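Side-chain contacts in adenosine monophosphate-protein transferase (Pyrococcus horikoshii, PDB 2D16), which is of unproven function but probably acts on adenosine or AMP, perhaps transferring AMP to proteins: residues A[7-12]-A[75-80]; A[31-36]-A[45-50]; A[81-86]-A[97-102]. All blocks are in the same frame, centred on the assembly; numbering follows the deposited sequence.

Interaction 1 (A[7-12]-A[75-80])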
ATOM      1  N   ILE A   7     -10.658   6.298 -61.721  1.00 24.93           N
ATOM      2  CA  ILE A   7      -9.816   7.308 -61.104  1.00 25.89           C
ATOM      3  C   ILE A   7      -8.803   6.650 -60.179  1.00 25.35           C
ATOM      4  O   ILE A   7      -9.166   5.899 -59.276  1.00 23.68           O
ATOM      5  CB  ILE A   7     -10.663   8.311 -60.287  1.00 27.87           C
ATOM      6  CG1 ILE A   7     -11.624   9.055 -61.220  1.00 28.96           C
ATOM      7  CG2 ILE A   7      -9.756   9.294 -59.559  1.00 27.31           C
ATOM      8  CD1 ILE A   7     -12.611   9.943 -60.500  1.00 30.04           C
ATOM      9  N   ASP A   8      -7.526   6.918 -60.424  1.00 24.57           N
ATOM     10  CA  ASP A   8      -6.472   6.366 -59.593  1.00 24.57           C
ATOM     11  C   ASP A   8      -6.280   7.313 -58.417  1.00 25.33           C
ATOM     12  O   ASP A   8      -6.059   8.512 -58.611  1.00 24.90           O
ATOM     13  CB  ASP A   8      -5.160   6.260 -60.382  1.00 24.86           C
ATOM     14  CG  ASP A   8      -5.187   5.149 -61.415  1.00 24.81           C
ATOM     15  OD1 ASP A   8      -5.253   3.966 -61.018  1.00 27.00           O
ATOM     16  OD2 ASP A   8      -5.138   5.457 -62.622  1.00 27.88           O
ATOM     17  N   ILE A   9      -6.390   6.785 -57.202  1.00 23.69           N
ATOM     18  CA  ILE A   9      -6.205   7.602 -56.012  1.00 24.30           C
ATOM     19  C   ILE A   9      -4.728   7.960 -55.901  1.00 23.91           C
ATOM     20  O   ILE A   9      -3.867   7.080 -55.950  1.00 24.87           O
ATOM     21  CB  ILE A   9      -6.628   6.847 -54.731  1.00 25.43           C
ATOM     22  CG1 ILE A   9      -8.146   6.634 -54.725  1.00 24.50           C
ATOM     23  CG2 ILE A   9      -6.177   7.626 -53.495  1.00 26.94           C
ATOM     24  CD1 ILE A   9      -8.948   7.925 -54.711  1.00 26.40           C
ATOM     25  N   GLU A  10      -4.445   9.252 -55.772  1.00 23.98           N
ATOM     26  CA  GLU A  10      -3.070   9.723 -55.639  1.00 25.23           C
ATOM     27  C   GLU A  10      -2.737   9.814 -54.155  1.00 25.22           C
ATOM     28  O   GLU A  10      -3.360  10.579 -53.418  1.00 25.36           O
ATOM     29  CB  GLU A  10      -2.903  11.106 -56.278  1.00 26.78           C
ATOM     30  CG  GLU A  10      -1.444  11.551 -56.381  1.00 30.37           C
ATOM     31  CD  GLU A  10      -1.285  13.005 -56.783  1.00 31.67           C
ATOM     32  OE1 GLU A  10      -2.090  13.497 -57.603  1.00 34.12           O
ATOM     33  OE2 GLU A  10      -0.341  13.656 -56.286  1.00 35.54           O
ATOM     34  N   LYS A  11      -1.761   9.028 -53.717  1.00 25.16           N
ATOM     35  CA  LYS A  11      -1.361   9.032 -52.320  1.00 27.25           C
ATOM     36  C   LYS A  11       0.039   8.464 -52.163  1.00 28.90           C
ATOM     37  O   LYS A  11       0.448   7.583 -52.915  1.00 28.40           O
ATOM     38  CB  LYS A  11      -2.342   8.205 -51.482  1.00 26.80           C
ATOM     39  CG  LYS A  11      -2.480   6.755 -51.935  1.00 26.36           C
ATOM     40  CD  LYS A  11      -3.425   5.982 -51.028  1.00 25.88           C
ATOM     41  CE  LYS A  11      -3.750   4.601 -51.588  1.00 27.20           C
ATOM     42  NZ  LYS A  11      -2.543   3.746 -51.772  1.00 26.75           N
ATOM     43  N   PRO A  12       0.802   8.975 -51.190  1.00 31.31           N
ATOM     44  CA  PRO A  12       2.156   8.458 -50.994  1.00 32.78           C
ATOM     45  C   PRO A  12       2.137   7.064 -50.366  1.00 33.82           C
ATOM     46  O   PRO A  12       1.135   6.645 -49.778  1.00 32.21           O
ATOM     47  CB  PRO A  12       2.800   9.512 -50.095  1.00 33.31           C
ATOM     48  CG  PRO A  12       1.931  10.716 -50.109  1.00 34.09           C
ATOM     49  CD  PRO A  12       0.552  10.148 -50.334  1.00 32.36           C
ATOM     50  N   VAL A  75     -12.129  16.213 -55.402  1.00 21.25           N
ATOM     51  CA  VAL A  75     -12.680  17.028 -56.482  1.00 22.53           C
ATOM     52  C   VAL A  75     -12.637  16.277 -57.817  1.00 23.13           C
ATOM     53  O   VAL A  75     -13.484  16.494 -58.688  1.00 23.50           O
ATOM     54  CB  VAL A  75     -11.944  18.401 -56.603  1.00 21.62           C
ATOM     55  CG1 VAL A  75     -10.595  18.233 -57.256  1.00 21.75           C
ATOM     56  CG2 VAL A  75     -12.811  19.381 -57.382  1.00 22.52           C
ATOM     57  N   LYS A  76     -11.661  15.386 -57.967  1.00 23.35           N
ATOM     58  CA  LYS A  76     -11.548  14.601 -59.186  1.00 24.38           C
ATOM     59  C   LYS A  76     -12.715  13.617 -59.212  1.00 23.48           C
ATOM     60  O   LYS A  76     -13.373  13.453 -60.235  1.00 23.30           O
ATOM     61  CB  LYS A  76     -10.218  13.846 -59.227  1.00 26.96           C
ATOM     62  CG  LYS A  76      -9.976  13.115 -60.542  1.00 31.86           C
ATOM     63  CD  LYS A  76     -10.081  14.069 -61.730  1.00 35.11           C
ATOM     64  CE  LYS A  76      -9.932  13.337 -63.055  1.00 38.33           C
ATOM     65  NZ  LYS A  76      -8.626  12.626 -63.149  1.00 40.46           N
ATOM     66  N   ILE A  77     -12.973  12.971 -58.079  1.00 22.89           N
ATOM     67  CA  ILE A  77     -14.087  12.033 -57.984  1.00 22.16           C
ATOM     68  C   ILE A  77     -15.366  12.826 -58.253  1.00 21.81           C
ATOM     69  O   ILE A  77     -16.264  12.361 -58.954  1.00 22.65           O
ATOM     70  CB  ILE A  77     -14.135  11.377 -56.587  1.00 22.60           C
ATOM     71  CG1 ILE A  77     -12.952  10.411 -56.446  1.00 22.71           C
ATOM     72  CG2 ILE A  77     -15.468  10.661 -56.383  1.00 22.31           C
ATOM     73  CD1 ILE A  77     -12.757   9.864 -55.047  1.00 24.05           C
ATOM     74  N   GLY A  78     -15.428  14.027 -57.686  1.00 22.34           N
ATOM     75  CA  GLY A  78     -16.558  14.918 -57.892  1.00 22.45           C
ATOM     76  C   GLY A  78     -17.922  14.584 -57.322  1.00 23.28           C
ATOM     77  O   GLY A  78     -18.639  15.484 -56.887  1.00 23.89           O
ATOM     78  N   ALA A  79     -18.291  13.307 -57.329  1.00 21.91           N
ATOM     79  CA  ALA A  79     -19.598  12.879 -56.833  1.00 21.64           C
ATOM     80  C   ALA A  79     -20.044  13.582 -55.550  1.00 20.98           C
ATOM     81  O   ALA A  79     -19.306  13.638 -54.565  1.00 22.08           O
ATOM     82  CB  ALA A  79     -19.603  11.368 -56.625  1.00 20.69           C
ATOM     83  N   GLY A  80     -21.265  14.105 -55.570  1.00 19.94           N
ATOM     84  CA  GLY A  80     -21.796  14.797 -54.412  1.00 19.97           C
ATOM     85  C   GLY A  80     -21.882  13.928 -53.169  1.00 19.26           C
ATOM     86  O   GLY A  80     -22.209  12.742 -53.246  1.00 19.14           O
TER
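I7 presses its CD1 against the last turn of helix 64-77, and this methyl defines the tight part of the contact. CD1 lies 3.6 Å from I77 CA and equally 3.6 Å from K76 O, so it meets the helix backbone before it meets a side chain; I77 CG1 follows at 4.1 Å. The extended chi2 of I7 (173°) carries CD1 this far, while its other branch, CG2, meets the lysine stem at a slant, with I7 CG2 4.0 Å from K76 CG. Packing thins toward I9, whose CD1 comes only to 4.3 Å from I77 CD1. Between them these residues join two layers: strand 3-8, an outer strand of the three-stranded antiparallel sheet within this chain, abuts the C-terminal end of a helix that also packs on the five-stranded sheet. The helix ends at I77; G78, the next residue, has a positive phi of 68°. Polar closure comes from R127 of strand 127-134, which hydrogen-bonds I77 O through NE and, more weakly, K76 O through NH2. The solvent side is quite different. K76 touches I7 with the root of its side chain, then bends at chi2 (55°) and again at chi4, and the residue as a whole is exposed. D8 alternates to the far side of the strand, where its OD1 is hydrogen-bonded by Q117 NE2.

Interaction 2 (A[31-36]-A[45-50]); sequences DLARAL and FGIAMN
F45 of strand 44-51 lays its ring against helix 25-39, and A33 and L36 receive it. Starting at the base, F45 CB rests against the neighbouring strand, 3.3 Å from L86 O. A chi1 of 69° holds CG between the backbone N and the carbonyl carbon, which swings the ring toward the helix. There CD1 and CE1 lie beneath the L36 methyl: L36 CD1 is 4.1 Å from the F45 ring centroid and 23° off its normal, a CH-pi contact over one face. F45 CE1 also has A33 CB at the ring edge, in plane, at 3.8 Å. On the same face as the methyl, L36 CB stands over the CZ-CE2 side of the ring, and at the far end F45 CZ comes 3.3 Å from A33 O, obliquely. Two residues along the strand, on the same side, I47 repeats the approach: I47 CG2 meets A33 CB at 3.9 Å, and I47 CD1 crosses L32 nearly at a right angle, 3.7 Å from L32 CD2. The segment axes pass 9.2 Å apart, nearly antiparallel at 155°. All five residues are buried between strand 82-88, reached by I47 and L36 at I85, strand 56-61, reached at T60, and helix 92-100, against which L36 packs; I161 of the second subunit rests on A33.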
ATOM      1  N   ASP A  31     -16.910  17.932 -38.595  1.00 20.74           N
ATOM      2  CA  ASP A  31     -17.297  17.050 -37.502  1.00 20.49           C
ATOM      3  C   ASP A  31     -16.668  15.662 -37.577  1.00 20.40           C
ATOM      4  O   ASP A  31     -16.290  15.088 -36.553  1.00 21.05           O
ATOM      5  CB  ASP A  31     -18.819  16.931 -37.440  1.00 20.75           C
ATOM      6  CG  ASP A  31     -19.304  16.520 -36.069  1.00 22.83           C
ATOM      7  OD1 ASP A  31     -19.130  17.316 -35.121  1.00 22.85           O
ATOM      8  OD2 ASP A  31     -19.854  15.408 -35.931  1.00 22.17           O
ATOM      9  N   LEU A  32     -16.555  15.117 -38.784  1.00 20.89           N
ATOM     10  CA  LEU A  32     -15.950  13.800 -38.944  1.00 21.37           C
ATOM     11  C   LEU A  32     -14.447  13.917 -38.678  1.00 21.31           C
ATOM     12  O   LEU A  32     -13.822  12.991 -38.156  1.00 20.89           O
ATOM     13  CB  LEU A  32     -16.222  13.264 -40.352  1.00 22.49           C
ATOM     14  CG  LEU A  32     -15.770  11.841 -40.693  1.00 25.07           C
ATOM     15  CD1 LEU A  32     -16.203  10.862 -39.603  1.00 23.80           C
ATOM     16  CD2 LEU A  32     -16.361  11.450 -42.047  1.00 25.55           C
ATOM     17  N   ALA A  33     -13.867  15.062 -39.028  1.00 21.21           N
ATOM     18  CA  ALA A  33     -12.440  15.272 -38.783  1.00 20.41           C
ATOM     19  C   ALA A  33     -12.200  15.236 -37.273  1.00 21.03           C
ATOM     20  O   ALA A  33     -11.258  14.601 -36.796  1.00 21.02           O
ATOM     21  CB  ALA A  33     -11.989  16.625 -39.359  1.00 19.07           C
ATOM     22  N   ARG A  34     -13.060  15.919 -36.521  1.00 20.98           N
ATOM     23  CA  ARG A  34     -12.934  15.944 -35.070  1.00 21.75           C
ATOM     24  C   ARG A  34     -13.066  14.527 -34.518  1.00 21.56           C
ATOM     25  O   ARG A  34     -12.340  14.136 -33.603  1.00 21.19           O
ATOM     26  CB  ARG A  34     -13.999  16.859 -34.447  1.00 23.76           C
ATOM     27  CG  ARG A  34     -13.732  18.355 -34.641  1.00 28.51           C
ATOM     28  CD  ARG A  34     -14.654  19.207 -33.763  1.00 32.36           C
ATOM     29  NE  ARG A  34     -16.045  19.189 -34.211  1.00 36.76           N
ATOM     30  CZ  ARG A  34     -16.550  20.015 -35.125  1.00 40.39           C
ATOM     31  NH1 ARG A  34     -15.777  20.936 -35.692  1.00 40.89           N
ATOM     32  NH2 ARG A  34     -17.828  19.921 -35.476  1.00 38.57           N
ATOM     33  N   ALA A  35     -13.986  13.753 -35.088  1.00 19.92           N
ATOM     34  CA  ALA A  35     -14.191  12.379 -34.645  1.00 20.07           C
ATOM     35  C   ALA A  35     -12.940  11.531 -34.877  1.00 19.32           C
ATOM     36  O   ALA A  35     -12.563  10.728 -34.024  1.00 19.19           O
ATOM     37  CB  ALA A  35     -15.385  11.771 -35.374  1.00 20.58           C
ATOM     38  N   LEU A  36     -12.294  11.710 -36.025  1.00 20.64           N
ATOM     39  CA  LEU A  36     -11.082  10.947 -36.333  1.00 20.54           C
ATOM     40  C   LEU A  36      -9.980  11.193 -35.305  1.00 21.04           C
ATOM     41  O   LEU A  36      -9.209  10.286 -34.977  1.00 20.28           O
ATOM     42  CB  LEU A  36     -10.570  11.290 -37.737  1.00 19.83           C
ATOM     43  CG  LEU A  36     -11.368  10.680 -38.895  1.00 21.90           C
ATOM     44  CD1 LEU A  36     -10.917  11.270 -40.221  1.00 22.06           C
ATOM     45  CD2 LEU A  36     -11.184   9.164 -38.884  1.00 22.40           C
ATOM     46  N   PHE A  45      -4.017  13.398 -40.723  1.00 22.79           N
ATOM     47  CA  PHE A  45      -4.882  13.145 -41.856  1.00 22.06           C
ATOM     48  C   PHE A  45      -5.424  14.367 -42.567  1.00 22.49           C
ATOM     49  O   PHE A  45      -5.307  15.506 -42.104  1.00 23.10           O
ATOM     50  CB  PHE A  45      -6.078  12.323 -41.375  1.00 22.27           C
ATOM     51  CG  PHE A  45      -7.008  13.095 -40.475  1.00 22.71           C
ATOM     52  CD1 PHE A  45      -8.106  13.775 -41.002  1.00 22.77           C
ATOM     53  CD2 PHE A  45      -6.752  13.195 -39.110  1.00 23.45           C
ATOM     54  CE1 PHE A  45      -8.933  14.542 -40.185  1.00 23.60           C
ATOM     55  CE2 PHE A  45      -7.576  13.965 -38.280  1.00 23.58           C
ATOM     56  CZ  PHE A  45      -8.666  14.640 -38.820  1.00 23.55           C
ATOM     57  N   GLY A  46      -6.044  14.084 -43.704  1.00 21.44           N
ATOM     58  CA  GLY A  46      -6.692  15.095 -44.505  1.00 20.06           C
ATOM     59  C   GLY A  46      -8.037  14.493 -44.872  1.00 21.31           C
ATOM     60  O   GLY A  46      -8.125  13.290 -45.131  1.00 19.70           O
ATOM     61  N   ILE A  47      -9.092  15.300 -44.847  1.00 19.96           N
ATOM     62  CA  ILE A  47     -10.412  14.818 -45.231  1.00 20.53           C
ATOM     63  C   ILE A  47     -11.067  15.873 -46.116  1.00 20.63           C
ATOM     64  O   ILE A  47     -10.987  17.074 -45.837  1.00 20.50           O
ATOM     65  CB  ILE A  47     -11.322  14.518 -44.000  1.00 19.72           C
ATOM     66  CG1 ILE A  47     -12.691  14.016 -44.481  1.00 19.85           C
ATOM     67  CG2 ILE A  47     -11.491  15.761 -43.131  1.00 19.66           C
ATOM     68  CD1 ILE A  47     -13.638  13.619 -43.355  1.00 20.23           C
ATOM     69  N   ALA A  48     -11.675  15.419 -47.204  1.00 19.58           N
ATOM     70  CA  ALA A  48     -12.354  16.308 -48.134  1.00 19.66           C
ATOM     71  C   ALA A  48     -13.723  15.709 -48.429  1.00 20.40           C
ATOM     72  O   ALA A  48     -13.881  14.490 -48.462  1.00 20.36           O
ATOM     73  CB  ALA A  48     -11.547  16.447 -49.415  1.00 19.48           C
ATOM     74  N   MET A  49     -14.711  16.569 -48.636  1.00 18.91           N
ATOM     75  CA  MET A  49     -16.061  16.105 -48.904  1.00 20.15           C
ATOM     76  C   MET A  49     -16.727  17.045 -49.893  1.00 21.11           C
ATOM     77  O   MET A  49     -16.612  18.269 -49.775  1.00 22.19           O
ATOM     78  CB  MET A  49     -16.850  16.049 -47.598  1.00 19.76           C
ATOM     79  CG  MET A  49     -18.193  15.358 -47.707  1.00 19.46           C
ATOM     80  SD  MET A  49     -18.839  15.004 -46.064  1.00 20.87           S
ATOM     81  CE  MET A  49     -20.408  14.189 -46.488  1.00 21.03           C
ATOM     82  N   ASN A  50     -17.423  16.468 -50.866  1.00 20.61           N
ATOM     83  CA  ASN A  50     -18.076  17.253 -51.904  1.00 21.42           C
ATOM     84  C   ASN A  50     -19.476  17.738 -51.570  1.00 22.47           C
ATOM     85  O   ASN A  50     -20.324  16.975 -51.110  1.00 21.80           O
ATOM     86  CB  ASN A  50     -18.117  16.458 -53.212  1.00 21.42           C
ATOM     87  CG  ASN A  50     -16.739  16.050 -53.681  1.00 22.64           C
ATOM     88  OD1 ASN A  50     -15.774  16.791 -53.508  1.00 22.56           O
ATOM     89  ND2 ASN A  50     -16.638  14.866 -54.283  1.00 21.19           N
TER

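Interaction 3 (A[81-86]-A[97-102])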
ATOM      1  N   HIS A  81     -21.582  14.535 -52.026  1.00 18.95           N
ATOM      2  CA  HIS A  81     -21.629  13.912 -50.691  1.00 18.52           C
ATOM      3  C   HIS A  81     -20.590  12.783 -50.485  1.00 19.47           C
ATOM      4  O   HIS A  81     -20.598  12.069 -49.491  1.00 19.39           O
ATOM      5  CB  HIS A  81     -23.039  13.363 -50.475  1.00 18.96           C
ATOM      6  CG  HIS A  81     -23.919  14.442 -49.898  1.00 19.89           C
ATOM      7  ND1 HIS A  81     -25.274  14.408 -49.956  1.00 20.13           N
ATOM      8  CD2 HIS A  81     -23.534  15.597 -49.208  1.00 19.75           C
ATOM      9  CE1 HIS A  81     -25.693  15.514 -49.312  1.00 22.09           C
ATOM     10  NE2 HIS A  81     -24.673  16.244 -48.854  1.00 21.09           N
ATOM     11  N   VAL A  82     -19.659  12.619 -51.418  1.00 19.95           N
ATOM     12  CA  VAL A  82     -18.612  11.622 -51.249  1.00 19.92           C
ATOM     13  C   VAL A  82     -17.512  12.271 -50.416  1.00 20.43           C
ATOM     14  O   VAL A  82     -17.233  13.464 -50.565  1.00 19.81           O
ATOM     15  CB  VAL A  82     -18.016  11.185 -52.613  1.00 20.09           C
ATOM     16  CG1 VAL A  82     -16.708  10.427 -52.400  1.00 20.05           C
ATOM     17  CG2 VAL A  82     -19.011  10.308 -53.361  1.00 19.70           C
ATOM     18  N   PHE A  83     -16.907  11.506 -49.514  1.00 19.08           N
ATOM     19  CA  PHE A  83     -15.820  12.050 -48.721  1.00 19.80           C
ATOM     20  C   PHE A  83     -14.592  11.169 -48.871  1.00 19.77           C
ATOM     21  O   PHE A  83     -14.697   9.953 -49.071  1.00 19.19           O
ATOM     22  CB  PHE A  83     -16.223  12.223 -47.240  1.00 19.99           C
ATOM     23  CG  PHE A  83     -16.569  10.940 -46.519  1.00 19.05           C
ATOM     24  CD1 PHE A  83     -15.577  10.164 -45.924  1.00 20.02           C
ATOM     25  CD2 PHE A  83     -17.898  10.545 -46.385  1.00 19.15           C
ATOM     26  CE1 PHE A  83     -15.901   9.012 -45.198  1.00 19.94           C
ATOM     27  CE2 PHE A  83     -18.236   9.394 -45.663  1.00 18.54           C
ATOM     28  CZ  PHE A  83     -17.235   8.626 -45.066  1.00 19.49           C
ATOM     29  N   VAL A  84     -13.428  11.807 -48.819  1.00 19.80           N
ATOM     30  CA  VAL A  84     -12.158  11.113 -48.959  1.00 19.94           C
ATOM     31  C   VAL A  84     -11.254  11.414 -47.773  1.00 20.94           C
ATOM     32  O   VAL A  84     -11.058  12.575 -47.408  1.00 20.73           O
ATOM     33  CB  VAL A  84     -11.409  11.550 -50.244  1.00 20.72           C
ATOM     34  CG1 VAL A  84     -10.049  10.854 -50.312  1.00 21.37           C
ATOM     35  CG2 VAL A  84     -12.240  11.229 -51.478  1.00 21.20           C
ATOM     36  N   ILE A  85     -10.701  10.362 -47.182  1.00 19.26           N
ATOM     37  CA  ILE A  85      -9.798  10.508 -46.053  1.00 20.73           C
ATOM     38  C   ILE A  85      -8.449   9.893 -46.396  1.00 20.40           C
ATOM     39  O   ILE A  85      -8.385   8.787 -46.922  1.00 20.93           O
ATOM     40  CB  ILE A  85     -10.321   9.778 -44.794  1.00 20.13           C
ATOM     41  CG1 ILE A  85     -11.692  10.329 -44.393  1.00 18.69           C
ATOM     42  CG2 ILE A  85      -9.321   9.937 -43.650  1.00 20.40           C
ATOM     43  CD1 ILE A  85     -12.387   9.494 -43.334  1.00 19.13           C
ATOM     44  N   LEU A  86      -7.379  10.629 -46.116  1.00 20.66           N
ATOM     45  CA  LEU A  86      -6.024  10.131 -46.329  1.00 21.63           C
ATOM     46  C   LEU A  86      -5.366  10.314 -44.972  1.00 20.86           C
ATOM     47  O   LEU A  86      -5.334  11.420 -44.439  1.00 20.86           O
ATOM     48  CB  LEU A  86      -5.291  10.942 -47.406  1.00 22.74           C
ATOM     49  CG  LEU A  86      -5.771  10.737 -48.847  1.00 22.95           C
ATOM     50  CD1 LEU A  86      -4.994  11.647 -49.783  1.00 25.78           C
ATOM     51  CD2 LEU A  86      -5.585   9.279 -49.249  1.00 23.82           C
ATOM     52  N   ASN A  97     -14.866   2.017 -37.360  1.00 17.82           N
ATOM     53  CA  ASN A  97     -16.059   2.098 -36.524  1.00 17.77           C
ATOM     54  C   ASN A  97     -16.391   3.547 -36.166  1.00 17.70           C
ATOM     55  O   ASN A  97     -17.560   3.910 -36.064  1.00 18.04           O
ATOM     56  CB  ASN A  97     -15.890   1.237 -35.268  1.00 18.60           C
ATOM     57  CG  ASN A  97     -16.095  -0.242 -35.558  1.00 18.51           C
ATOM     58  OD1 ASN A  97     -16.357  -0.626 -36.701  1.00 19.75           O
ATOM     59  ND2 ASN A  97     -15.982  -1.076 -34.531  1.00 20.70           N
ATOM     60  N   THR A  98     -15.371   4.382 -35.990  1.00 17.56           N
ATOM     61  CA  THR A  98     -15.608   5.790 -35.677  1.00 18.92           C
ATOM     62  C   THR A  98     -16.339   6.455 -36.848  1.00 18.79           C
ATOM     63  O   THR A  98     -17.245   7.273 -36.653  1.00 19.89           O
ATOM     64  CB  THR A  98     -14.273   6.530 -35.413  1.00 18.78           C
ATOM     65  OG1 THR A  98     -13.696   6.039 -34.196  1.00 18.68           O
ATOM     66  CG2 THR A  98     -14.496   8.038 -35.291  1.00 19.80           C
ATOM     67  N   ILE A  99     -15.953   6.095 -38.067  1.00 19.49           N
ATOM     68  CA  ILE A  99     -16.580   6.657 -39.256  1.00 18.87           C
ATOM     69  C   ILE A  99     -17.990   6.101 -39.454  1.00 19.65           C
ATOM     70  O   ILE A  99     -18.931   6.860 -39.700  1.00 18.60           O
ATOM     71  CB  ILE A  99     -15.739   6.369 -40.509  1.00 19.44           C
ATOM     72  CG1 ILE A  99     -14.345   6.983 -40.336  1.00 19.59           C
ATOM     73  CG2 ILE A  99     -16.428   6.945 -41.749  1.00 18.80           C
ATOM     74  CD1 ILE A  99     -13.349   6.564 -41.404  1.00 20.24           C
ATOM     75  N   LYS A 100     -18.138   4.782 -39.347  1.00 18.64           N
ATOM     76  CA  LYS A 100     -19.452   4.161 -39.511  1.00 20.65           C
ATOM     77  C   LYS A 100     -20.440   4.666 -38.461  1.00 21.85           C
ATOM     78  O   LYS A 100     -21.648   4.739 -38.712  1.00 24.59           O
ATOM     79  CB  LYS A 100     -19.344   2.629 -39.412  1.00 20.12           C
ATOM     80  CG  LYS A 100     -18.671   1.977 -40.607  1.00 19.00           C
ATOM     81  CD  LYS A 100     -18.567   0.452 -40.472  1.00 20.14           C
ATOM     82  CE  LYS A 100     -17.698   0.046 -39.295  1.00 21.35           C
ATOM     83  NZ  LYS A 100     -17.445  -1.428 -39.255  1.00 17.76           N
ATOM     84  N   ASN A 101     -19.926   5.024 -37.289  1.00 22.41           N
ATOM     85  CA  ASN A 101     -20.775   5.500 -36.203  1.00 24.39           C
ATOM     86  C   ASN A 101     -21.165   6.971 -36.315  1.00 21.80           C
ATOM     87  O   ASN A 101     -21.993   7.451 -35.537  1.00 22.96           O
ATOM     88  CB  ASN A 101     -20.094   5.260 -34.851  1.00 29.14           C
ATOM     89  CG  ASN A 101     -19.880   3.781 -34.554  1.00 34.78           C
ATOM     90  OD1 ASN A 101     -20.689   2.934 -34.944  1.00 38.74           O
ATOM     91  ND2 ASN A 101     -18.798   3.468 -33.845  1.00 36.92           N
ATOM     92  N   HIS A 102     -20.581   7.691 -37.268  1.00 19.67           N
ATOM     93  CA  HIS A 102     -20.918   9.107 -37.407  1.00 18.95           C
ATOM     94  C   HIS A 102     -22.337   9.242 -37.959  1.00 17.96           C
ATOM     95  O   HIS A 102     -22.692   8.603 -38.949  1.00 16.82           O
ATOM     96  CB  HIS A 102     -19.923   9.823 -38.313  1.00 18.69           C
ATOM     97  CG  HIS A 102     -20.055  11.312 -38.276  1.00 20.67           C
ATOM     98  ND1 HIS A 102     -21.006  11.994 -39.005  1.00 21.68           N
ATOM     99  CD2 HIS A 102     -19.395  12.246 -37.551  1.00 20.36           C
ATOM    100  CE1 HIS A 102     -20.926  13.283 -38.732  1.00 21.35           C
ATOM    101  NE2 HIS A 102     -19.958  13.463 -37.851  1.00 20.92           N
TER
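I99 faces strand 82-88 with both of its branches, and each finds a different partner: F83 for one and I85 for the other. The contacts across the pair of segments are all apolar. I85 and I99 reach toward each other tip to tip, their CD1 methyls 3.6 Å apart (I85 CD1 to I99 CD1). In both residues chi1 lies near -59° and chi2 is extended, so CG1 sits beside the backbone N and each chain ends in a methyl aimed across the gap. That reach is needed, since the nearest CA atoms, those of I85 and I99, are 10.3 Å apart. The second branch, I99 CG2, approaches the end of the phenyl ring obliquely, 3.8 Å from F83 CZ and 4.1 Å from F83 CE1. Only 108 Å² is buried between the segments, yet all three side chains are buried, because L36 of helix 25-39 touches I85 and strand 105-112 adds V105 against F83 and I108 against I99.

Hydrogen bonds lie behind this apolar seam. H102, just past the helix, is gripped through both ring nitrogens: ND1 bonds the backbone N of A104, and NE2 bonds D31 OD2. This pairing should fix the rotation of the imidazole and ties the turn to helix 25-39. On the exposed side K100 NZ makes a weak bond to N97 OD1, 2.9 Å, and N97 packs against N101 of the second subunit.

Helix 92-100 covers the F83/I85 face of the sheet beside helix 25-39, with helix 64-77 on the opposite face. Strand 82-88, helix 92-100 and strand 105-112 form a split beta-alpha-beta unit, with strand 16-22 inserted between the two parallel strands, a connection also found in ferredoxin-like folds.

Interactions 2 and 3 are close neighbours, their centres about 7 Å apart, and they share the five-stranded sheet: strands 44-51 and 82-88 lie side by side there, joined for example by A48 O to V84 N at 2.7 Å. Both pack helices, 25-39 and 92-100, on one face of it. Interaction 1 is about 15 Å from either, centre to centre, and connects the three-stranded sheet to helix 64-77, whose I77 reaches V84 and V82 of the larger sheet. Along the chain, interaction 2 is nested within the loop closed by interaction 1, and interaction 3 follows. Together they join the two sheets through three helices, one (64-77) on the face of the larger sheet opposite the other two.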